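Local coordinates for protein XRE family transcriptional regulator (Pseudomonas putida, PDB 6F8H) that acts as GraA, the antitoxin partner of the toxin GraT, and, as an XRE-family helix-turn-helix protein of the HigA type, probably binds operator DNA, at residues Met61-Ser66 with Thr71-Trp76; Glu23-Glu28 with Ile67-Thr72; Gly11-Pro14 with Gly18-Leu21. One frame throughout, in Å; residues are numbered along the deposited sequence.

How the contacts relate
Contacts 1 and 2 are joined by apolar packing round F25, L69 and W76, whereas contact 3 is a surface salt bridge. Contact 1 joins helix 59-69 to the start of helix 73-99 across a short turn; contact 2 sets the end of the same helix against helix 17-29, with T71 and T72 common to both. Their centres lie 10 Å apart, and W76 CH2 touches F25 CE1 at 3.7 Å. Contact 3, at the start of helix 17-29, has its centre about 17 Å from that of contact 1 and about 16 Å from that of contact 2. Packing still links it to the others, since L21 CD1 lies 3.7 Å from L69 CD1.

Contact 1. Residues Met61-Ser66 with Thr71-Trp76; sequences MALRLS and TTPEFW
L65 lies across W76 at about a right angle, its CB 3.9 Å from the centroid of the five-membered ring, a CH-pi contact over the face. L65 CD1 rests farther along the same face, toward the rim, while F75 CD2 takes the opposite one, so the indole is sandwiched. In W76 the first torsion (chi1 -63°) sets CG beside the backbone N and turns the ring to L65. Its NE1 donates a weak, bent bond to T71 OG1, and that hydroxyl in turn gives its own proton to T72 O.

P73 fills the other end of the interface: its CB meets L63 CD2 at 3.6 Å and also packs on A62. Beside it, S66 OG bonds back to L63 O (2.6 Å), while S66 CB lies only 3.0 Å from T71 O. The turn between the helices is closed by T71 N, which donates to a lone pair of S66 O at 3.1 Å. T72 OG1 then N-caps the next helix by accepting from F75 N.

Helix 59-69 and helix 73-99 thus meet as neighbours in the helix-turn-helix domain, with L21 of helix 17-29 against W76, L40 of helix 33-40 against L65, and L85 of the second subunit against P73.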
loop_
_atom_site.group_PDB
_atom_site.type_symbol
_atom_site.label_atom_id
_atom_site.label_comp_id
_atom_site.label_asym_id
_atom_site.label_seq_id
_atom_site.Cartn_x
_atom_site.Cartn_y
_atom_site.Cartn_z
ATOM N N MET A 61 7.598 -8.439 1.955
ATOM C CA MET A 61 7.543 -8.683 3.392
ATOM C C MET A 61 6.203 -9.268 3.822
ATOM O O MET A 61 6.132 -10.153 4.662
ATOM C CB MET A 61 7.815 -7.392 4.153
ATOM C CG MET A 61 7.787 -7.555 5.647
ATOM S SD MET A 61 9.046 -8.712 6.217
ATOM C CE MET A 61 10.504 -7.906 5.596
ATOM N N ALA A 62 5.144 -8.774 3.212
ATOM C CA ALA A 62 3.803 -9.220 3.548
ATOM C C ALA A 62 3.589 -10.700 3.178
ATOM O O ALA A 62 2.933 -11.431 3.906
ATOM C CB ALA A 62 2.793 -8.358 2.857
ATOM N N LEU A 63 4.140 -11.117 2.043
ATOM C CA LEU A 63 4.124 -12.523 1.640
ATOM C C LEU A 63 4.908 -13.391 2.620
ATOM O O LEU A 63 4.435 -14.458 3.039
ATOM C CB LEU A 63 4.699 -12.680 0.225
ATOM C CG LEU A 63 3.855 -12.101 -0.917
ATOM C CD1 LEU A 63 4.503 -12.319 -2.256
ATOM C CD2 LEU A 63 2.477 -12.740 -0.890
ATOM N N ARG A 64 6.107 -12.925 2.981
ATOM C CA ARG A 64 6.944 -13.608 3.965
ATOM C C ARG A 64 6.221 -13.737 5.303
ATOM O O ARG A 64 6.206 -14.812 5.905
ATOM C CB ARG A 64 8.289 -12.868 4.137
ATOM C CG ARG A 64 9.138 -12.910 2.849
ATOM C CD ARG A 64 10.476 -12.180 2.929
ATOM N NE ARG A 64 11.239 -12.385 1.691
ATOM C CZ ARG A 64 12.011 -13.446 1.455
ATOM N NH1 ARG A 64 12.162 -14.380 2.380
ATOM N NH2 ARG A 64 12.645 -13.564 0.301
ATOM N N LEU A 65 5.598 -12.652 5.756
ATOM C CA LEU A 65 4.890 -12.686 7.048
ATOM C C LEU A 65 3.704 -13.668 7.032
ATOM O O LEU A 65 3.464 -14.400 8.005
ATOM C CB LEU A 65 4.409 -11.280 7.414
ATOM C CG LEU A 65 5.494 -10.318 7.940
ATOM C CD1 LEU A 65 5.068 -8.856 7.808
ATOM C CD2 LEU A 65 5.749 -10.637 9.383
ATOM N N SER A 66 2.971 -13.678 5.924
ATOM C CA SER A 66 1.803 -14.539 5.794
ATOM C C SER A 66 2.190 -16.020 5.896
ATOM O O SER A 66 1.504 -16.808 6.543
ATOM C CB SER A 66 1.098 -14.276 4.470
ATOM O OG SER A 66 1.858 -14.748 3.384
ATOM N N THR A 71 -0.992 -15.979 8.097
ATOM C CA THR A 71 -2.017 -14.986 7.784
ATOM C C THR A 71 -2.145 -14.896 6.284
ATOM O O THR A 71 -1.405 -15.554 5.562
ATOM C CB THR A 71 -1.667 -13.590 8.325
ATOM O OG1 THR A 71 -0.606 -13.047 7.533
ATOM C CG2 THR A 71 -1.234 -13.663 9.776
ATOM N N THR A 72 -3.059 -14.066 5.805
ATOM C CA THR A 72 -3.022 -13.702 4.403
ATOM C C THR A 72 -1.990 -12.573 4.239
ATOM O O THR A 72 -1.657 -11.898 5.211
ATOM C CB THR A 72 -4.384 -13.237 3.895
ATOM O OG1 THR A 72 -4.693 -11.962 4.472
ATOM C CG2 THR A 72 -5.478 -14.262 4.251
ATOM N N PRO A 73 -1.477 -12.364 3.015
ATOM C CA PRO A 73 -0.581 -11.220 2.883
ATOM C C PRO A 73 -1.379 -9.909 2.761
ATOM O O PRO A 73 -0.840 -8.854 3.084
ATOM C CB PRO A 73 0.215 -11.541 1.615
ATOM C CG PRO A 73 -0.704 -12.375 0.804
ATOM C CD PRO A 73 -1.525 -13.182 1.784
ATOM N N GLU A 74 -2.649 -9.985 2.357
ATOM C CA GLU A 74 -3.495 -8.792 2.327
ATOM C C GLU A 74 -3.646 -8.190 3.732
ATOM O O GLU A 74 -3.680 -6.969 3.878
ATOM C CB GLU A 74 -4.869 -9.106 1.724
ATOM C CG GLU A 74 -4.872 -9.225 0.184
ATOM C CD GLU A 74 -4.367 -10.574 -0.320
ATOM O OE1 GLU A 74 -4.040 -11.454 0.512
ATOM O OE2 GLU A 74 -4.314 -10.753 -1.556
ATOM N N PHE A 75 -3.697 -9.044 4.755
ATOM C CA PHE A 75 -3.832 -8.581 6.146
ATOM C C PHE A 75 -2.786 -7.515 6.455
ATOM O O PHE A 75 -3.110 -6.452 6.990
ATOM C CB PHE A 75 -3.713 -9.761 7.127
ATOM C CG PHE A 75 -3.650 -9.359 8.587
ATOM C CD1 PHE A 75 -4.788 -8.925 9.254
ATOM C CD2 PHE A 75 -2.453 -9.441 9.297
ATOM C CE1 PHE A 75 -4.733 -8.567 10.598
ATOM C CE2 PHE A 75 -2.392 -9.084 10.649
ATOM C CZ PHE A 75 -3.537 -8.642 11.295
ATOM N N TRP A 76 -1.541 -7.787 6.071
ATOM C CA TRP A 76 -0.440 -6.866 6.343
ATOM C C TRP A 76 -0.451 -5.617 5.464
ATOM O O TRP A 76 -0.279 -4.518 5.983
ATOM C CB TRP A 76 0.905 -7.608 6.228
ATOM C CG TRP A 76 0.978 -8.691 7.278
ATOM C CD1 TRP A 76 0.828 -10.041 7.089
ATOM C CD2 TRP A 76 1.140 -8.501 8.691
ATOM N NE1 TRP A 76 0.920 -10.699 8.295
ATOM C CE2 TRP A 76 1.117 -9.777 9.295
ATOM C CE3 TRP A 76 1.323 -7.375 9.505
ATOM C CZ2 TRP A 76 1.257 -9.958 10.679
ATOM C CZ3 TRP A 76 1.469 -7.557 10.885
ATOM C CH2 TRP A 76 1.440 -8.835 11.455
#

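Contact 2. Residues Glu23-Glu28 with Ile67-Thr72; sequences EEFQKE and ICLDTT
F25 reaches from helix 17-29 to the end of helix 59-69, packing the two together within the helix-turn-helix domain, and its ring makes the whole contact on its side. L69 comes over one face, crossing at a slant: its CD1 stands 4.0 Å from F25 CD2, and its CB lies 4.1 Å from F25 CE2. At the far end of the ring T71 arrives from the opposite direction, its methyl CG2 3.9 Å from F25 CZ.

Both larger side chains are aimed by their first torsions. In F25, CG lies beside the backbone N (chi1 -71°), and L69 makes the same choice (chi1 -56°), bringing CD1 over the ring face. The threonine splits its two branches between neighbours, the methyl meeting F25 while the hydroxyl serves the turn to the next helix. D70 has positive phi and is the first residue to leave helical geometry, where the chain turns toward T71.

Farther out, the rings of F25 and W76 meet with their planes at about 45°, F75 and I20 also touch F25, and L36 and L21 pack on L69. D70 OD1 reaches away from this apolar cluster to a salt bridge with R102 of the second subunit.

No hydrogen bond crosses between 23-28 and 67-72; F25 CA and L69 CA are 8.2 Å apart, and the helices are joined here by dispersion and hydrophobic burial, which favour close packing without imposing a strict bond direction.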
loop_
_atom_site.group_PDB
_atom_site.type_symbol
_atom_site.label_atom_id
_atom_site.label_comp_id
_atom_site.label_asym_id
_atom_site.label_seq_id
_atom_site.Cartn_x
_atom_site.Cartn_y
_atom_site.Cartn_z
ATOM N N GLU A 23 2.231 -6.125 19.249
ATOM C CA GLU A 23 1.257 -6.278 20.348
ATOM C C GLU A 23 0.495 -7.596 20.288
ATOM O O GLU A 23 0.169 -8.159 21.329
ATOM C CB GLU A 23 0.248 -5.134 20.358
ATOM C CG GLU A 23 0.822 -3.788 20.716
ATOM C CD GLU A 23 1.347 -3.730 22.140
ATOM O OE1 GLU A 23 0.871 -4.510 22.999
ATOM O OE2 GLU A 23 2.240 -2.899 22.402
ATOM N N GLU A 24 0.208 -8.085 19.080
ATOM C CA GLU A 24 -0.628 -9.266 18.939
ATOM C C GLU A 24 0.177 -10.534 18.673
ATOM O O GLU A 24 -0.160 -11.598 19.182
ATOM C CB GLU A 24 -1.656 -9.056 17.825
ATOM C CG GLU A 24 -2.503 -7.804 18.015
ATOM C CD GLU A 24 -3.826 -7.876 17.278
ATOM O OE1 GLU A 24 -4.169 -8.980 16.805
ATOM O OE2 GLU A 24 -4.528 -6.839 17.170
ATOM N N PHE A 25 1.235 -10.433 17.875
ATOM C CA PHE A 25 2.015 -11.619 17.545
ATOM C C PHE A 25 3.196 -11.806 18.479
ATOM O O PHE A 25 3.324 -12.857 19.100
ATOM C CB PHE A 25 2.481 -11.564 16.084
ATOM C CG PHE A 25 1.370 -11.759 15.122
ATOM C CD1 PHE A 25 0.581 -10.697 14.737
ATOM C CD2 PHE A 25 1.066 -13.027 14.644
ATOM C CE1 PHE A 25 -0.482 -10.880 13.861
ATOM C CE2 PHE A 25 0.007 -13.220 13.776
ATOM C CZ PHE A 25 -0.774 -12.146 13.383
ATOM N N GLN A 26 4.039 -10.783 18.605
ATOM C CA GLN A 26 5.240 -10.899 19.425
ATOM C C GLN A 26 4.973 -11.089 20.916
ATOM O O GLN A 26 5.522 -12.015 21.533
ATOM C CB GLN A 26 6.149 -9.679 19.249
ATOM C CG GLN A 26 7.480 -9.901 19.926
ATOM C CD GLN A 26 8.449 -8.769 19.714
ATOM O OE1 GLN A 26 8.050 -7.613 19.529
ATOM N NE2 GLN A 26 9.735 -9.091 19.727
ATOM N N LYS A 27 4.153 -10.212 21.494
ATOM C CA LYS A 27 3.921 -10.201 22.946
ATOM C C LYS A 27 3.450 -11.566 23.436
ATOM O O LYS A 27 3.797 -11.999 24.532
ATOM C CB LYS A 27 2.900 -9.124 23.325
ATOM C CG LYS A 27 2.360 -9.208 24.756
ATOM C CD LYS A 27 1.115 -8.320 24.921
ATOM C CE LYS A 27 0.562 -8.356 26.349
ATOM N NZ LYS A 27 -0.639 -9.229 26.471
ATOM N N GLU A 28 2.678 -12.242 22.594
ATOM C CA GLU A 28 2.180 -13.564 22.898
ATOM C C GLU A 28 3.200 -14.670 22.604
ATOM O O GLU A 28 3.682 -15.325 23.529
ATOM C CB GLU A 28 0.899 -13.819 22.112
ATOM C CG GLU A 28 0.526 -15.270 22.039
ATOM C CD GLU A 28 -0.567 -15.537 21.027
ATOM O OE1 GLU A 28 -0.894 -14.620 20.235
ATOM O OE2 GLU A 28 -1.094 -16.671 21.032
ATOM N N ILE A 67 3.288 -16.402 5.247
ATOM C CA ILE A 67 3.767 -17.770 5.373
ATOM C C ILE A 67 4.251 -18.030 6.785
ATOM O O ILE A 67 3.872 -19.012 7.413
ATOM C CB ILE A 67 4.907 -18.080 4.375
ATOM C CG1 ILE A 67 4.370 -18.008 2.954
ATOM C CG2 ILE A 67 5.450 -19.476 4.618
ATOM C CD1 ILE A 67 5.405 -18.310 1.919
ATOM N N CYS A 68 5.070 -17.117 7.287
ATOM C CA CYS A 68 5.739 -17.309 8.561
ATOM C C CYS A 68 4.770 -17.337 9.741
ATOM O O CYS A 68 4.947 -18.128 10.671
ATOM C CB CYS A 68 6.791 -16.206 8.765
ATOM S SG CYS A 68 7.690 -16.336 10.303
ATOM N N LEU A 69 3.740 -16.493 9.701
ATOM C CA LEU A 69 2.860 -16.346 10.862
ATOM C C LEU A 69 1.434 -16.836 10.621
ATOM O O LEU A 69 0.571 -16.641 11.480
ATOM C CB LEU A 69 2.811 -14.877 11.319
ATOM C CG LEU A 69 4.113 -14.164 11.674
ATOM C CD1 LEU A 69 3.878 -12.670 11.839
ATOM C CD2 LEU A 69 4.719 -14.754 12.944
ATOM N N ASP A 70 1.192 -17.450 9.462
ATOM C CA ASP A 70 -0.124 -18.014 9.118
ATOM C C ASP A 70 -1.236 -16.970 8.944
ATOM O O ASP A 70 -2.306 -17.075 9.553
ATOM C CB ASP A 70 -0.567 -19.039 10.169
ATOM C CG ASP A 70 0.248 -20.314 10.122
ATOM O OD1 ASP A 70 0.542 -20.776 8.998
ATOM O OD2 ASP A 70 0.592 -20.849 11.203
ATOM N N THR A 71 -0.992 -15.979 8.097
ATOM C CA THR A 71 -2.017 -14.986 7.784
ATOM C C THR A 71 -2.145 -14.896 6.284
ATOM O O THR A 71 -1.405 -15.554 5.562
ATOM C CB THR A 71 -1.667 -13.590 8.325
ATOM O OG1 THR A 71 -0.606 -13.047 7.533
ATOM C CG2 THR A 71 -1.234 -13.663 9.776
ATOM N N THR A 72 -3.059 -14.066 5.805
ATOM C CA THR A 72 -3.022 -13.702 4.403
ATOM C C THR A 72 -1.990 -12.573 4.239
ATOM O O THR A 72 -1.657 -11.898 5.211
ATOM C CB THR A 72 -4.384 -13.237 3.895
ATOM O OG1 THR A 72 -4.693 -11.962 4.472
ATOM C CG2 THR A 72 -5.478 -14.262 4.251
#

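Contact 3. Residues Gly11-Pro14 with Gly18-Leu21; sequences GMRP and GEIL
R13 and E19 form an end-on bidentate salt bridge, a guanidinium-carboxylate pair that ties the loop leading into helix 17-29 to that helix's first turns. The bridge lies on the surface, at the start of the first helix of the chain, and joins residues six positions apart.

From its CB, which points toward the helix, the arginine continues to CG, set opposite the backbone N, and runs straight on to CD. These methylenes carry the group across without themselves touching 18-21. The chain bends at the CG-CD bond (chi3 61°), and this turn directs the guanidinium to the glutamate. NE takes no part in the grip. CZ stands 3.5 Å from E19 OE1, held there by the two terminal nitrogens: NH1 donates to E19 OE1 at 2.7 Å, and NH2 donates to E19 OE2 at 2.9 Å. The glutamate meets it from the opposite direction on an extended chain, so the two side chains share the span.

Two bonds, one to each oxygen, do more than attract: they fix the rotation of both flat groups, whose planes are only 16° apart. On the loop side, P14 packs on F83 and R86 of helix 73-99, and M12 O accepts from R86 NE, so the peptide carrying R13 is also held to the long helix. On the other side, E19 also touches E53.

Each carboxylate oxygen offers its syn lone pair, and the NH1 bond to OE1 is practically linear, with an N-H...O angle of 179°.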
loop_
_atom_site.group_PDB
_atom_site.type_symbol
_atom_site.label_atom_id
_atom_site.label_comp_id
_atom_site.label_asym_id
_atom_site.label_seq_id
_atom_site.Cartn_x
_atom_site.Cartn_y
_atom_site.Cartn_z
ATOM N N GLY A 11 -8.425 12.064 13.853
ATOM C CA GLY A 11 -9.488 11.347 14.539
ATOM C C GLY A 11 -9.018 10.004 15.076
ATOM O O GLY A 11 -8.379 9.971 16.128
ATOM N N MET A 12 -9.313 8.894 14.390
ATOM C CA MET A 12 -8.848 7.619 14.927
ATOM C C MET A 12 -7.341 7.499 14.711
ATOM O O MET A 12 -6.821 7.884 13.669
ATOM C CB MET A 12 -9.603 6.444 14.299
ATOM C CG MET A 12 -10.632 5.842 15.255
ATOM S SD MET A 12 -11.805 4.702 14.498
ATOM C CE MET A 12 -13.093 4.661 15.749
ATOM N N ARG A 13 -6.645 6.996 15.723
ATOM C CA ARG A 13 -5.189 6.915 15.701
ATOM C C ARG A 13 -4.705 5.990 14.584
ATOM O O ARG A 13 -5.199 4.883 14.455
ATOM C CB ARG A 13 -4.671 6.427 17.062
ATOM C CG ARG A 13 -3.159 6.325 17.171
ATOM C CD ARG A 13 -2.751 5.926 18.583
ATOM N NE ARG A 13 -3.290 4.622 18.960
ATOM C CZ ARG A 13 -2.641 3.475 18.781
ATOM N NH1 ARG A 13 -1.433 3.483 18.229
ATOM N NH2 ARG A 13 -3.200 2.331 19.143
ATOM N N PRO A 14 -3.750 6.454 13.765
ATOM C CA PRO A 14 -3.133 5.561 12.777
ATOM C C PRO A 14 -2.512 4.340 13.455
ATOM O O PRO A 14 -1.809 4.501 14.453
ATOM C CB PRO A 14 -2.050 6.433 12.134
ATOM C CG PRO A 14 -2.490 7.831 12.359
ATOM C CD PRO A 14 -3.272 7.839 13.647
ATOM N N GLY A 18 3.507 -2.557 12.440
ATOM C CA GLY A 18 4.463 -2.990 13.445
ATOM C C GLY A 18 3.821 -3.063 14.823
ATOM O O GLY A 18 4.194 -3.887 15.662
ATOM N N GLU A 19 2.844 -2.203 15.067
ATOM C CA GLU A 19 2.127 -2.264 16.347
ATOM C C GLU A 19 1.371 -3.592 16.457
ATOM O O GLU A 19 1.406 -4.250 17.501
ATOM C CB GLU A 19 1.161 -1.084 16.499
ATOM C CG GLU A 19 0.255 -1.161 17.743
ATOM C CD GLU A 19 -0.624 0.080 17.926
ATOM O OE1 GLU A 19 -0.094 1.200 17.866
ATOM O OE2 GLU A 19 -1.845 -0.066 18.123
ATOM N N ILE A 20 0.698 -3.984 15.380
ATOM C CA ILE A 20 0.023 -5.287 15.357
ATOM C C ILE A 20 1.055 -6.413 15.493
ATOM O O ILE A 20 0.869 -7.351 16.283
ATOM C CB ILE A 20 -0.797 -5.476 14.074
ATOM C CG1 ILE A 20 -1.887 -4.403 13.972
ATOM C CG2 ILE A 20 -1.431 -6.876 14.012
ATOM C CD1 ILE A 20 -2.779 -4.339 15.190
ATOM N N LEU A 21 2.155 -6.320 14.739
ATOM C CA LEU A 21 3.171 -7.365 14.799
ATOM C C LEU A 21 3.667 -7.505 16.235
ATOM O O LEU A 21 3.767 -8.614 16.771
ATOM C CB LEU A 21 4.345 -7.064 13.846
ATOM C CG LEU A 21 5.458 -8.110 13.795
ATOM C CD1 LEU A 21 4.875 -9.483 13.473
ATOM C CD2 LEU A 21 6.509 -7.721 12.747
#